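Local structure of PA4485 (4AVR) at residues A[15-18]-A[22-25]; A[7-12]-A[57-62]. The protein is probably a lytic transglycosylase of the RlpA family, with a strong preference for naked peptidoglycan glycan strands that lack stem peptides. All blocks are in the same frame, centred on the assembly; numbering follows the deposited sequence.

Contact 1 (A[15-18]-A[22-25]); sequences GLRT and ERYN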
# COMPACT_ATOMS: atom_id res chain seq x y z
N GLY A 15 -3.81 10.90 3.33
CA GLY A 15 -3.62 12.27 3.80
C GLY A 15 -2.44 13.01 3.20
O GLY A 15 -2.32 14.22 3.37
N LEU A 16 -1.55 12.32 2.50
CA LEU A 16 -0.39 12.96 1.89
C LEU A 16 -0.74 13.42 0.49
O LEU A 16 -1.57 12.83 -0.19
CB LEU A 16 0.80 12.00 1.83
CG LEU A 16 1.24 11.48 3.20
CD1 LEU A 16 2.44 10.56 3.06
CD2 LEU A 16 1.55 12.63 4.14
N ARG A 17 -0.09 14.49 0.04
CA ARG A 17 -0.41 15.09 -1.24
C ARG A 17 -0.00 14.24 -2.41
O ARG A 17 1.15 13.82 -2.51
CB ARG A 17 0.35 16.40 -1.41
CG ARG A 17 0.07 17.45 -0.39
CD ARG A 17 -1.29 18.02 -0.62
NE ARG A 17 -1.48 19.20 0.22
CZ ARG A 17 -2.59 19.91 0.26
NH1 ARG A 17 -3.61 19.59 -0.52
NH2 ARG A 17 -2.69 20.94 1.08
N THR A 18 -0.95 14.04 -3.32
CA THR A 18 -0.68 13.51 -4.63
C THR A 18 -0.17 14.63 -5.53
O THR A 18 -0.24 15.82 -5.17
CB THR A 18 -1.97 12.93 -5.27
OG1 THR A 18 -2.90 13.98 -5.51
CG2 THR A 18 -2.59 11.82 -4.40
N GLU A 22 -4.56 16.76 -4.57
CA GLU A 22 -5.50 16.11 -3.65
C GLU A 22 -4.73 15.29 -2.64
O GLU A 22 -3.76 14.64 -2.99
CB GLU A 22 -6.44 15.17 -4.40
CG GLU A 22 -7.33 15.90 -5.37
CD GLU A 22 -8.42 15.05 -6.00
OE1 GLU A 22 -8.42 13.80 -5.79
OE2 GLU A 22 -9.28 15.63 -6.70
N ARG A 23 -5.18 15.28 -1.40
CA ARG A 23 -4.63 14.34 -0.43
C ARG A 23 -5.11 12.93 -0.77
O ARG A 23 -6.28 12.74 -1.07
CB ARG A 23 -5.01 14.75 0.99
CG ARG A 23 -4.37 16.08 1.40
CD ARG A 23 -4.46 16.44 2.87
NE ARG A 23 -3.80 17.71 3.24
CZ ARG A 23 -2.50 17.88 3.54
NH1 ARG A 23 -1.65 16.86 3.50
NH2 ARG A 23 -2.04 19.09 3.87
N TYR A 24 -4.22 11.95 -0.77
CA TYR A 24 -4.62 10.60 -1.12
C TYR A 24 -5.69 10.10 -0.13
O TYR A 24 -5.51 10.21 1.09
CB TYR A 24 -3.41 9.64 -1.16
CG TYR A 24 -3.87 8.19 -1.26
CD1 TYR A 24 -4.63 7.75 -2.34
CD2 TYR A 24 -3.61 7.30 -0.25
CE1 TYR A 24 -5.12 6.46 -2.38
CE2 TYR A 24 -4.10 6.00 -0.28
CZ TYR A 24 -4.87 5.58 -1.35
OH TYR A 24 -5.40 4.32 -1.41
N ASN A 25 -6.77 9.57 -0.68
CA ASN A 25 -7.89 9.09 0.10
C ASN A 25 -8.20 7.65 -0.32
O ASN A 25 -8.69 7.42 -1.43
CB ASN A 25 -9.11 9.97 -0.11
CG ASN A 25 -10.24 9.63 0.85
OD1 ASN A 25 -10.34 8.51 1.34
ND2 ASN A 25 -11.05 10.62 1.21
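Arg17 and Arg23 face each other as a non-hydrogen-bonded antiparallel pair, their CA atoms 4.4 Å apart, and backbone bonds close in around them. Tyr24 N donates to Leu16 O, and Thr18 N to Glu22 O. A third bond, nearly straight at 174°, runs from Gly15 N to Tyr24 O, so that Tyr24 uses both its amide and its carbonyl on two consecutive residues. Thr18 OG1 lies 2.7 Å from Glu22 O, and close to Ser20 OG and Asn58 O as well.

The two arginines add side-chain contacts. Arg23 runs extended from CG to NE alongside the Gly15 carbonyl, passing close enough for CD to lie 3.1 Å from Gly15 O. Its NH1 then bonds to Gly15 O at 2.7 Å, with the acceptor close to the guanidinium plane. Arg17 leaves its backbone in the direction away from 22-25, but a bend at chi2 (-73°) folds the chain back and sets NE over the centre of the Arg23 guanidinium. The two flat groups stack with centres 3.9 Å apart and planes 29° from parallel. NH2 of Arg17 and NH2 of Arg23 are 3.4 Å apart, both donors, a like-charge approach probably eased by the carbonyls that hold each group, since Arg17 NH1 bonds to Gly21 O.

Farther out, Glu22 reaches Arg56 in a salt bridge, Tyr24 OH bonds to Arg73 N, and Leu16 packs on Arg64 of the second subunit. Two backbone bonds flank a single antiparallel bridge, with a third beyond it and an arginine bond to a carbonyl; together they make a short hairpin-like closure, here within the loop between strands 2-8 and 30-32 of the double-psi beta-barrel fold that defines the family.

Contact 2 (A[7-12]-A[57-62]); sequences SYYGSR and INDRGP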
# COMPACT_ATOMS: atom_id res chain seq x y z
N SER A 7 -1.03 -1.98 -9.12
CA SER A 7 -0.79 -2.10 -7.68
C SER A 7 -1.83 -1.26 -6.95
O SER A 7 -2.62 -0.57 -7.58
CB SER A 7 0.60 -1.56 -7.33
OG SER A 7 0.58 -0.15 -7.33
N TYR A 8 -1.78 -1.28 -5.61
CA TYR A 8 -2.59 -0.36 -4.84
C TYR A 8 -1.78 0.31 -3.75
O TYR A 8 -0.79 -0.22 -3.24
CB TYR A 8 -3.88 -0.98 -4.30
CG TYR A 8 -3.78 -2.04 -3.22
CD1 TYR A 8 -3.80 -1.71 -1.88
CD2 TYR A 8 -3.77 -3.39 -3.56
CE1 TYR A 8 -3.81 -2.70 -0.89
CE2 TYR A 8 -3.79 -4.39 -2.62
CZ TYR A 8 -3.80 -4.03 -1.29
OH TYR A 8 -3.83 -5.02 -0.32
N TYR A 9 -2.20 1.53 -3.42
CA TYR A 9 -1.53 2.33 -2.40
C TYR A 9 -1.69 1.72 -1.00
O TYR A 9 -2.75 1.26 -0.62
CB TYR A 9 -2.17 3.71 -2.31
CG TYR A 9 -1.91 4.71 -3.41
CD1 TYR A 9 -2.48 4.57 -4.66
CD2 TYR A 9 -1.16 5.86 -3.18
CE1 TYR A 9 -2.31 5.52 -5.64
CE2 TYR A 9 -0.99 6.82 -4.15
CZ TYR A 9 -1.57 6.65 -5.39
OH TYR A 9 -1.44 7.61 -6.37
N GLY A 10 -0.63 1.82 -0.22
CA GLY A 10 -0.75 1.59 1.21
C GLY A 10 -1.42 2.75 1.92
O GLY A 10 -1.35 3.91 1.50
N SER A 11 -1.98 2.46 3.08
CA SER A 11 -2.63 3.47 3.91
C SER A 11 -1.64 4.44 4.48
O SER A 11 -2.06 5.51 4.93
CB SER A 11 -3.31 2.83 5.14
OG SER A 11 -2.36 2.20 5.96
N ARG A 12 -0.35 4.11 4.48
CA ARG A 12 0.66 5.04 4.96
C ARG A 12 0.62 6.35 4.17
O ARG A 12 1.05 7.38 4.68
CB ARG A 12 2.03 4.42 4.90
CG ARG A 12 2.51 4.14 3.50
CD ARG A 12 3.83 3.40 3.53
NE ARG A 12 4.93 4.18 4.10
CZ ARG A 12 5.81 4.90 3.40
NH1 ARG A 12 5.74 5.00 2.07
NH2 ARG A 12 6.77 5.54 4.06
N ILE A 57 -7.71 9.76 -12.60
CA ILE A 57 -6.28 9.97 -12.41
C ILE A 57 -6.04 11.22 -11.56
O ILE A 57 -6.52 12.31 -11.90
CB ILE A 57 -5.53 10.08 -13.76
CG1 ILE A 57 -5.78 8.83 -14.62
CG2 ILE A 57 -4.04 10.35 -13.53
CD1 ILE A 57 -5.47 7.50 -13.93
N ASN A 58 -5.31 11.07 -10.47
CA ASN A 58 -4.95 12.22 -9.63
C ASN A 58 -3.51 12.19 -9.13
O ASN A 58 -3.18 12.95 -8.23
CB ASN A 58 -5.95 12.40 -8.46
CG ASN A 58 -5.70 11.42 -7.34
OD1 ASN A 58 -4.97 10.45 -7.51
ND2 ASN A 58 -6.31 11.68 -6.18
N ASP A 59 -2.66 11.35 -9.70
CA ASP A 59 -1.30 11.22 -9.20
C ASP A 59 -0.37 10.71 -10.29
O ASP A 59 -0.83 10.20 -11.32
CB ASP A 59 -1.27 10.29 -7.98
CG ASP A 59 -0.10 10.54 -7.02
OD1 ASP A 59 0.71 11.47 -7.23
OD2 ASP A 59 -0.01 9.79 -6.03
N ARG A 60 0.92 10.85 -10.03
CA ARG A 60 1.98 10.33 -10.87
C ARG A 60 2.62 9.13 -10.20
O ARG A 60 2.15 8.64 -9.18
CB ARG A 60 2.99 11.46 -11.20
CG ARG A 60 2.37 12.61 -11.98
CD ARG A 60 1.87 12.16 -13.34
NE ARG A 60 1.17 13.22 -14.04
CZ ARG A 60 0.11 13.03 -14.83
NH1 ARG A 60 -0.37 11.80 -15.03
NH2 ARG A 60 -0.50 14.05 -15.42
N GLY A 61 3.68 8.63 -10.82
CA GLY A 61 3.99 7.21 -10.78
C GLY A 61 3.05 6.49 -11.75
O GLY A 61 2.23 7.11 -12.40
N PRO A 62 3.12 5.15 -11.82
CA PRO A 62 3.97 4.27 -11.03
C PRO A 62 5.47 4.41 -11.23
O PRO A 62 5.95 5.06 -12.17
CB PRO A 62 3.56 2.87 -11.48
CG PRO A 62 2.19 3.03 -12.03
CD PRO A 62 2.11 4.40 -12.58
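The carboxylate of Asp59 is gripped at both oxygens. Tyr9 OH donates its proton to OD2 over 2.6 Å, meeting that oxygen on its anti side and 16° out of the carboxylate plane. OD1 takes the backbone N-H of Ala19 and, more weakly, that of Arg60, whose N lies 2.9 Å from OD1 with a bent N-H...O angle of 140°. Three donors therefore fix the rotation of one carboxylate, and two of them are backbone amides.

Tyr9 meets Asp59 with its hydroxyl, and OD2 lies at the ring edge, near the ring plane and 3.6 Å from CE2 of Tyr9. Ring and carboxylate are nearly coplanar, at 21°. The hydroxyl also presses on the aliphatic part of Asp59, with Tyr9 OH 3.1 Å from Asp59 CB, a tight approach. On the Asp59 side, CG stands roughly opposite the backbone N, which swings the carboxylate toward the tyrosine.

The surroundings hold both partners. The Tyr9 ring stacks on that of Tyr24, and Ala32 of strand 30-32 touches both Tyr9 and Asp59, while Arg12 packs on Tyr9 of the second subunit. Beyond Asp59 the chain turns through Gly61 into a cis peptide before Pro62, and Arg60 O accepts a bond from Arg12 NH1 of the second subunit.

Both touching residues are buried, so the bond pins the loop that follows strand 2-8 to strand 52-59 through a single polar pair. It implies a carboxylate held in one orientation by donors at both of its oxygens; this is consistent with Asp59 being the catalytic aspartate, as the corresponding acid is in the related double-psi barrel transglycosylase MltA.

From the N terminus the chain runs along strand 2-8 into residues 7-12, then enters the long loop that leads to strand 30-32. Within this loop contact 1 closes a small turn, with three residues between 15-18 and 22-25. Contact 2 closes a much larger loop, which passes through strands 30-32 and 41-46 before 57-62 returns; contact 1 is nested inside it. Their centres are 9 Å apart, and the two touch directly: Glu22 OE1 is 3.0 Å from Asn58 ND2, a probable hydrogen bond, and Thr18 CB lies against Asp59 CG. The turn is thus fastened to strand 52-59, and through Tyr24 to Tyr9.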